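Local coordinates for protein extracellular sialidase/neuraminidase, putative (Aspergillus fumigatus, PDB 2XZI) that hydrolyses glycosides of sialic acids as an extracellular exo-sialidase, with a preference for the deaminated sugar Kdn (a KDNase), at residues Phe38-Val43 with Glu56-Thr61; Lys173-Asp178 with Arg216-Gln221. One frame throughout, in Å; residues are numbered along the deposited sequence.

Contact 1 (Phe38-Val43 with Glu56-Thr61); sequences FRIPAV and EGRRHT. With KDM (deamino-alpha-neuraminic acid), chain C.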
loop_
_atom_site.group_PDB
_atom_site.type_symbol
_atom_site.label_atom_id
_atom_site.label_comp_id
_atom_site.label_asym_id
_atom_site.label_seq_id
_atom_site.Cartn_x
_atom_site.Cartn_y
_atom_site.Cartn_z
ATOM N N PHE A 38 -7.901 -10.810 3.819
ATOM C CA PHE A 38 -6.645 -10.115 3.602
ATOM C C PHE A 38 -6.982 -8.754 3.054
ATOM O O PHE A 38 -7.785 -8.639 2.140
ATOM C CB PHE A 38 -5.774 -10.877 2.628
ATOM C CG PHE A 38 -5.354 -12.237 3.138
ATOM C CD1 PHE A 38 -4.254 -12.358 3.968
ATOM C CD2 PHE A 38 -6.055 -13.385 2.782
ATOM C CE1 PHE A 38 -3.836 -13.592 4.442
ATOM C CE2 PHE A 38 -5.655 -14.628 3.280
ATOM C CZ PHE A 38 -4.536 -14.730 4.090
ATOM N N ARG A 39 -6.400 -7.729 3.671
ATOM C CA ARG A 39 -6.600 -6.333 3.253
ATOM C C ARG A 39 -5.292 -5.570 3.353
ATOM O O ARG A 39 -4.304 -6.082 3.881
ATOM C CB ARG A 39 -7.654 -5.666 4.141
ATOM C CG ARG A 39 -9.103 -6.056 3.833
ATOM C CD ARG A 39 -10.088 -4.978 4.280
ATOM N NE ARG A 39 -9.785 -3.744 3.579
ATOM C CZ ARG A 39 -10.088 -2.522 3.991
ATOM N NH1 ARG A 39 -10.766 -2.321 5.110
ATOM N NH2 ARG A 39 -9.680 -1.487 3.261
ATOM N N ILE A 40 -5.299 -4.356 2.808
ATOM C CA ILE A 40 -4.209 -3.398 3.018
ATOM C C ILE A 40 -2.881 -3.859 2.392
ATOM O O ILE A 40 -1.905 -4.114 3.099
ATOM C CB ILE A 40 -4.033 -3.013 4.527
ATOM C CG1 ILE A 40 -5.373 -2.938 5.295
ATOM C CG2 ILE A 40 -3.289 -1.696 4.646
ATOM C CD1 ILE A 40 -6.391 -1.977 4.746
ATOM N N PRO A 41 -2.850 -3.969 1.052
ATOM C CA PRO A 41 -1.671 -4.451 0.317
ATOM C C PRO A 41 -0.494 -3.474 0.266
ATOM O O PRO A 41 -0.671 -2.250 0.302
ATOM C CB PRO A 41 -2.204 -4.656 -1.105
ATOM C CG PRO A 41 -3.310 -3.635 -1.208
ATOM C CD PRO A 41 -3.983 -3.721 0.141
ATOM N N ALA A 42 0.705 -4.032 0.172
ATOM C CA ALA A 42 1.894 -3.247 -0.135
ATOM C C ALA A 42 2.803 -4.139 -0.951
ATOM O O ALA A 42 2.944 -5.314 -0.619
ATOM C CB ALA A 42 2.586 -2.843 1.132
ATOM N N VAL A 43 3.458 -3.604 -1.966
ATOM C CA VAL A 43 4.347 -4.405 -2.822
ATOM C C VAL A 43 5.590 -3.620 -3.217
ATOM O O VAL A 43 5.514 -2.413 -3.515
ATOM C CB VAL A 43 3.598 -4.955 -4.077
ATOM C CG1 VAL A 43 3.189 -3.821 -5.041
ATOM C CG2 VAL A 43 4.414 -6.041 -4.786
ATOM N N GLU A 56 -2.305 -7.204 5.486
ATOM C CA GLU A 56 -2.873 -7.522 6.773
ATOM C C GLU A 56 -3.679 -8.800 6.680
ATOM O O GLU A 56 -4.626 -8.906 5.895
ATOM C CB GLU A 56 -3.788 -6.383 7.221
ATOM C CG GLU A 56 -3.040 -5.159 7.708
ATOM C CD GLU A 56 -3.963 -4.056 8.170
ATOM O OE1 GLU A 56 -5.111 -4.350 8.593
ATOM O OE2 GLU A 56 -3.528 -2.886 8.133
ATOM N N GLY A 57 -3.277 -9.782 7.481
ATOM C CA GLY A 57 -4.025 -11.034 7.623
ATOM C C GLY A 57 -5.007 -10.800 8.756
ATOM O O GLY A 57 -4.651 -10.769 9.938
ATOM N N ARG A 58 -6.255 -10.592 8.389
ATOM C CA ARG A 58 -7.304 -10.297 9.358
ATOM C C ARG A 58 -7.953 -11.617 9.801
ATOM O O ARG A 58 -8.686 -12.260 9.039
ATOM C CB ARG A 58 -8.284 -9.256 8.789
ATOM C CG ARG A 58 -7.599 -7.940 8.425
ATOM C CD ARG A 58 -8.565 -6.830 8.068
ATOM N NE ARG A 58 -7.839 -5.556 8.026
ATOM C CZ ARG A 58 -8.409 -4.356 7.938
ATOM N NH1 ARG A 58 -9.731 -4.216 7.898
ATOM N NH2 ARG A 58 -7.640 -3.270 7.935
ATOM N N ARG A 59 -7.659 -12.012 11.039
ATOM C CA ARG A 59 -7.872 -13.379 11.463
ATOM C C ARG A 59 -9.315 -13.820 11.420
ATOM O O ARG A 59 -9.619 -14.879 10.846
ATOM C CB ARG A 59 -7.285 -13.581 12.845
ATOM C CG ARG A 59 -5.750 -13.565 12.854
ATOM C CD ARG A 59 -5.147 -14.960 12.802
ATOM N NE ARG A 59 -5.503 -15.746 13.996
ATOM C CZ ARG A 59 -6.212 -16.876 13.975
ATOM N NH1 ARG A 59 -6.643 -17.402 12.823
ATOM N NH2 ARG A 59 -6.473 -17.492 15.128
ATOM N N HIS A 60 -10.207 -13.027 12.007
ATOM C CA HIS A 60 -11.556 -13.511 12.304
ATOM C C HIS A 60 -12.675 -12.852 11.541
ATOM O O HIS A 60 -13.735 -13.457 11.374
ATOM C CB HIS A 60 -11.839 -13.401 13.795
ATOM C CG HIS A 60 -10.799 -14.054 14.648
ATOM N ND1 HIS A 60 -10.531 -15.407 14.594
ATOM C CD2 HIS A 60 -9.945 -13.536 15.562
ATOM C CE1 HIS A 60 -9.556 -15.693 15.439
ATOM N NE2 HIS A 60 -9.189 -14.578 16.044
ATOM N N THR A 61 -12.464 -11.603 11.126
ATOM C CA THR A 61 -13.473 -10.840 10.399
ATOM C C THR A 61 -12.701 -9.930 9.457
ATOM O O THR A 61 -11.462 -9.949 9.444
ATOM C CB THR A 61 -14.324 -9.943 11.327
ATOM O OG1 THR A 61 -13.520 -8.855 11.785
ATOM C CG2 THR A 61 -14.892 -10.723 12.530
HETATM C C2 KDM C . -10.204 1.740 6.497
HETATM C C1 KDM C . -10.951 1.787 5.170
HETATM C C3 KDM C . -9.173 0.596 6.497
HETATM C C4 KDM C . -7.960 0.859 7.436
HETATM C C5 KDM C . -8.168 1.988 8.453
HETATM C C6 KDM C . -8.565 3.282 7.700
HETATM C C7 KDM C . -9.026 4.410 8.636
HETATM C C8 KDM C . -9.228 5.717 7.847
HETATM C C9 KDM C . -9.733 6.827 8.754
HETATM O O5 KDM C . -6.986 2.179 9.271
HETATM O O1A KDM C . -10.997 0.747 4.473
HETATM O O1B KDM C . -11.485 2.887 4.891
HETATM O O4 KDM C . -7.687 -0.351 8.145
HETATM O O6 KDM C . -9.627 3.065 6.712
HETATM O O7 KDM C . -10.258 4.027 9.254
HETATM O O8 KDM C . -7.990 6.158 7.271
HETATM O O9 KDM C . -8.691 7.120 9.699
HETATM O O2 KDM C . -11.220 1.493 7.477
#

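Contact 2 (Lys173-Asp178 with Arg216-Gln221); sequences KELTPD and RTWSVQ. With NO2 (nitrite ion), chain H.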
loop_
_atom_site.group_PDB
_atom_site.type_symbol
_atom_site.label_atom_id
_atom_site.label_comp_id
_atom_site.label_asym_id
_atom_site.label_seq_id
_atom_site.Cartn_x
_atom_site.Cartn_y
_atom_site.Cartn_z
ATOM N N LYS A 173 7.900 7.016 20.073
ATOM C CA LYS A 173 8.356 8.194 20.809
ATOM C C LYS A 173 9.262 9.084 19.973
ATOM O O LYS A 173 9.347 10.278 20.226
ATOM C CB LYS A 173 9.061 7.780 22.101
ATOM C CG LYS A 173 8.169 7.104 23.093
ATOM C CD LYS A 173 7.155 8.065 23.705
ATOM C CE LYS A 173 7.841 9.199 24.456
ATOM N NZ LYS A 173 6.925 9.778 25.476
ATOM N N GLU A 174 9.901 8.496 18.965
ATOM C CA GLU A 174 10.840 9.200 18.111
ATOM C C GLU A 174 10.153 9.839 16.891
ATOM O O GLU A 174 10.524 10.939 16.451
ATOM C CB GLU A 174 11.935 8.224 17.657
ATOM C CG GLU A 174 12.918 7.777 18.763
ATOM C CD GLU A 174 12.343 6.788 19.791
ATOM O OE1 GLU A 174 11.415 6.002 19.473
ATOM O OE2 GLU A 174 12.841 6.790 20.940
ATOM N N LEU A 175 9.149 9.148 16.341
ATOM C CA LEU A 175 8.624 9.506 15.021
ATOM C C LEU A 175 7.129 9.767 14.962
ATOM O O LEU A 175 6.593 10.050 13.878
ATOM C CB LEU A 175 8.990 8.420 13.985
ATOM C CG LEU A 175 10.486 8.167 13.775
ATOM C CD1 LEU A 175 10.730 6.987 12.860
ATOM C CD2 LEU A 175 11.206 9.404 13.245
ATOM N N THR A 176 6.461 9.674 16.105
ATOM C CA THR A 176 5.055 10.096 16.197
ATOM C C THR A 176 4.976 11.273 17.159
ATOM O O THR A 176 5.559 11.223 18.246
ATOM C CB THR A 176 4.138 8.955 16.664
ATOM O OG1 THR A 176 4.408 7.794 15.863
ATOM C CG2 THR A 176 2.651 9.335 16.517
ATOM N N PRO A 177 4.264 12.350 16.769
ATOM C CA PRO A 177 4.201 13.460 17.737
ATOM C C PRO A 177 3.550 13.053 19.055
ATOM O O PRO A 177 2.652 12.189 19.090
ATOM C CB PRO A 177 3.335 14.490 17.022
ATOM C CG PRO A 177 3.542 14.188 15.534
ATOM C CD PRO A 177 3.665 12.701 15.465
ATOM N N ASP A 178 4.009 13.691 20.131
ATOM C CA ASP A 178 3.471 13.434 21.457
ATOM C C ASP A 178 2.000 13.856 21.565
ATOM O O ASP A 178 1.555 14.806 20.922
ATOM C CB ASP A 178 4.303 14.154 22.531
ATOM C CG ASP A 178 5.693 13.566 22.711
ATOM O OD1 ASP A 178 5.949 12.397 22.341
ATOM O OD2 ASP A 178 6.554 14.280 23.275
ATOM N N ARG A 216 19.867 4.079 8.258
ATOM C CA ARG A 216 19.385 5.452 8.201
ATOM C C ARG A 216 19.083 6.051 9.553
ATOM O O ARG A 216 18.723 5.346 10.485
ATOM C CB ARG A 216 18.111 5.524 7.351
ATOM C CG ARG A 216 18.283 5.031 5.912
ATOM C CD ARG A 216 19.174 5.923 5.057
ATOM N NE ARG A 216 19.014 5.541 3.664
ATOM C CZ ARG A 216 19.165 6.356 2.636
ATOM N NH1 ARG A 216 19.508 7.636 2.827
ATOM N NH2 ARG A 216 18.965 5.898 1.407
ATOM N N THR A 217 19.243 7.363 9.632
ATOM C CA THR A 217 18.683 8.108 10.741
ATOM C C THR A 217 17.374 8.743 10.277
ATOM O O THR A 217 17.257 9.235 9.145
ATOM C CB THR A 217 19.675 9.124 11.289
ATOM O OG1 THR A 217 20.114 9.952 10.223
ATOM C CG2 THR A 217 20.882 8.400 11.870
ATOM N N TRP A 218 16.386 8.695 11.154
ATOM C CA TRP A 218 15.031 9.100 10.810
ATOM C C TRP A 218 14.699 10.439 11.433
ATOM O O TRP A 218 15.149 10.755 12.549
ATOM C CB TRP A 218 14.002 8.055 11.250
ATOM C CG TRP A 218 14.338 6.659 10.833
ATOM C CD1 TRP A 218 14.843 5.656 11.631
ATOM C CD2 TRP A 218 14.214 6.099 9.519
ATOM N NE1 TRP A 218 15.043 4.518 10.888
ATOM C CE2 TRP A 218 14.667 4.756 9.590
ATOM C CE3 TRP A 218 13.770 6.603 8.289
ATOM C CZ2 TRP A 218 14.668 3.905 8.476
ATOM C CZ3 TRP A 218 13.781 5.744 7.165
ATOM C CH2 TRP A 218 14.230 4.412 7.284
ATOM N N SER A 219 13.903 11.225 10.719
ATOM C CA SER A 219 13.350 12.454 11.293
ATOM C C SER A 219 11.944 12.671 10.742
ATOM O O SER A 219 11.515 11.965 9.814
ATOM C CB SER A 219 14.249 13.644 10.979
ATOM O OG SER A 219 14.340 13.841 9.595
ATOM N N VAL A 220 11.220 13.619 11.327
ATOM C CA VAL A 220 9.844 13.887 10.924
ATOM C C VAL A 220 9.727 15.235 10.228
ATOM O O VAL A 220 10.193 16.259 10.751
ATOM C CB VAL A 220 8.894 13.878 12.133
ATOM C CG1 VAL A 220 7.474 14.252 11.701
ATOM C CG2 VAL A 220 8.914 12.528 12.828
ATOM N N GLN A 221 9.091 15.228 9.067
ATOM C CA GLN A 221 8.717 16.442 8.364
ATOM C C GLN A 221 7.213 16.636 8.532
ATOM O O GLN A 221 6.399 15.913 7.917
ATOM C CB GLN A 221 9.097 16.344 6.889
ATOM C CG GLN A 221 8.648 17.542 6.082
ATOM C CD GLN A 221 8.915 17.391 4.597
ATOM O OE1 GLN A 221 8.627 16.352 3.996
ATOM N NE2 GLN A 221 9.427 18.451 3.979
HETATM N N NO2 H . 12.832 17.260 7.553
HETATM O O1 NO2 H . 13.186 17.428 6.144
HETATM O O2 NO2 H . 13.827 16.417 8.221
#

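Contact 1 (Phe38-Val43 with Glu56-Thr61)
Arg39 and Arg58 set off alike, each with CG anti to its carbonyl carbon, yet their chains then differ: Arg58 runs straight from CG to NE, whereas Arg39 bends at chi3 (60°). Arg39 CB and CD lie against one face of the Arg58 guanidinium, CD 3.7 Å from Arg58 NH1, and the bend then swings Arg39 NE and its guanidinium onward to the ligand's carboxylate. The two guanidinium planes stand 61° apart. Both cations are turned toward deamino-alpha-neuraminic acid. Arg39 NH2 gives its carboxylate oxygen O1A a 2.9 Å bond and NH1 a second, and Arg58 NH2 reaches the ring hydroxyl O4. Arginine suits both places, since its planar cation can serve a ligand at one edge and a protein carboxylate at another. Glu56 is that carboxylate for Arg58: OE1 takes NE and NH2 side-on, both from the same face of its plane, with NH2 at 2.8 Å, which fixes the rotation of the guanidinium and probably offsets part of the charge gathered here. Ile40, also a pocket residue, sets CG1 against the Glu56 carboxylate, 3.4 Å from OE2, which Asn104 N bonds; its CD1 lies above one face of the Arg39 guanidinium, offset toward the rim. Arg39 and Glu56 form a hydrogen-bonded antiparallel pair, Glu56 N to Arg39 O being 2.8 Å. On the other face of the sheet the Phe38 ring lies obliquely by the Gly57 backbone, CD1 3.9 Å from Gly57 CA. Arg39 is one of the arginines of a sialidase active site; Arg302 and Arg245 also bind the ligand. Glu354 on strand 349-356 holds Arg39 NE, while Asp64 pairs with Arg58 NH1. Strands 37-45 and 51-58 form a hairpin of one propeller sheet, continued by strand 68-74, with strand 368-375 beyond Phe38.

Contact 2 (Lys173-Asp178 with Arg216-Gln221)
Leu175, at the end of the short helix 172-175, pushes its forked tip against Trp218 and Val220 on strand 217-222, the outermost strand of a four-stranded antiparallel sheet in this beta-propeller. The tight part is small and mainly apolar. Leu175 CD2 lies 3.7 Å from Trp218 CB and 3.9 Å from Val220 CG2, so one methyl touches two side chains that both leave the strand on the side of the helix, while CD1 packs 3.8 Å from the same Trp218 CB. Leucine fits because its branch spreads two methyls beyond a flexible stem; chi1 of -60° and an extended chi2 of 174° carry them across. The beta-branched valine, well suited to an extended strand, meets the backbone as well, CG2 coming to 3.6 Å from Leu175 O. That carbonyl is itself hydrogen-bonded to Arg205 on the neighbouring strand 205-210. Trp218 offers the helix little more than its CB; its indole turns back into the protein, where Tyr116 and Phe118 meet it edge-to-face and Leu155 of strand 152-158 touches it. Toward solvent the contact is loose: Glu174 is exposed, and its backbone O stays 4.3 Å from Val220 CG2. Ser219, alternating with its neighbours, points away from the helix to the other side of the strand, where the hydroxyl on its short side chain supplies a donor to an anion. There a nitrite ion, probably taken up from the crystallisation liquor, is bound by Arg210 NH1 and by Ser219, whose OG donates to nitrite O2 over 3.0 Å.

Contact 1 closes before contact 2 opens, and the two are separate parts of one beta-propeller: their centres lie about 26 Å apart and their nearest atoms about 15 Å. They share no sheet. Contact 1 joins the neighbouring strands 37-45 and 51-58 within one sheet, its centre about 11 Å from the centre of the chain, where, as in other sialidases, the propeller's sheets supply sugar-binding residues. Contact 2 has its centre about 21 Å from that point, where the helix 172-175, which follows the sheet of strands 101-109, 115-122, 152-158 and 169-170, packs on the edge strand 217-222 of the next sheet in sequence. One contributes part of the sugar pocket, whereas the other joins successive sheets at the periphery.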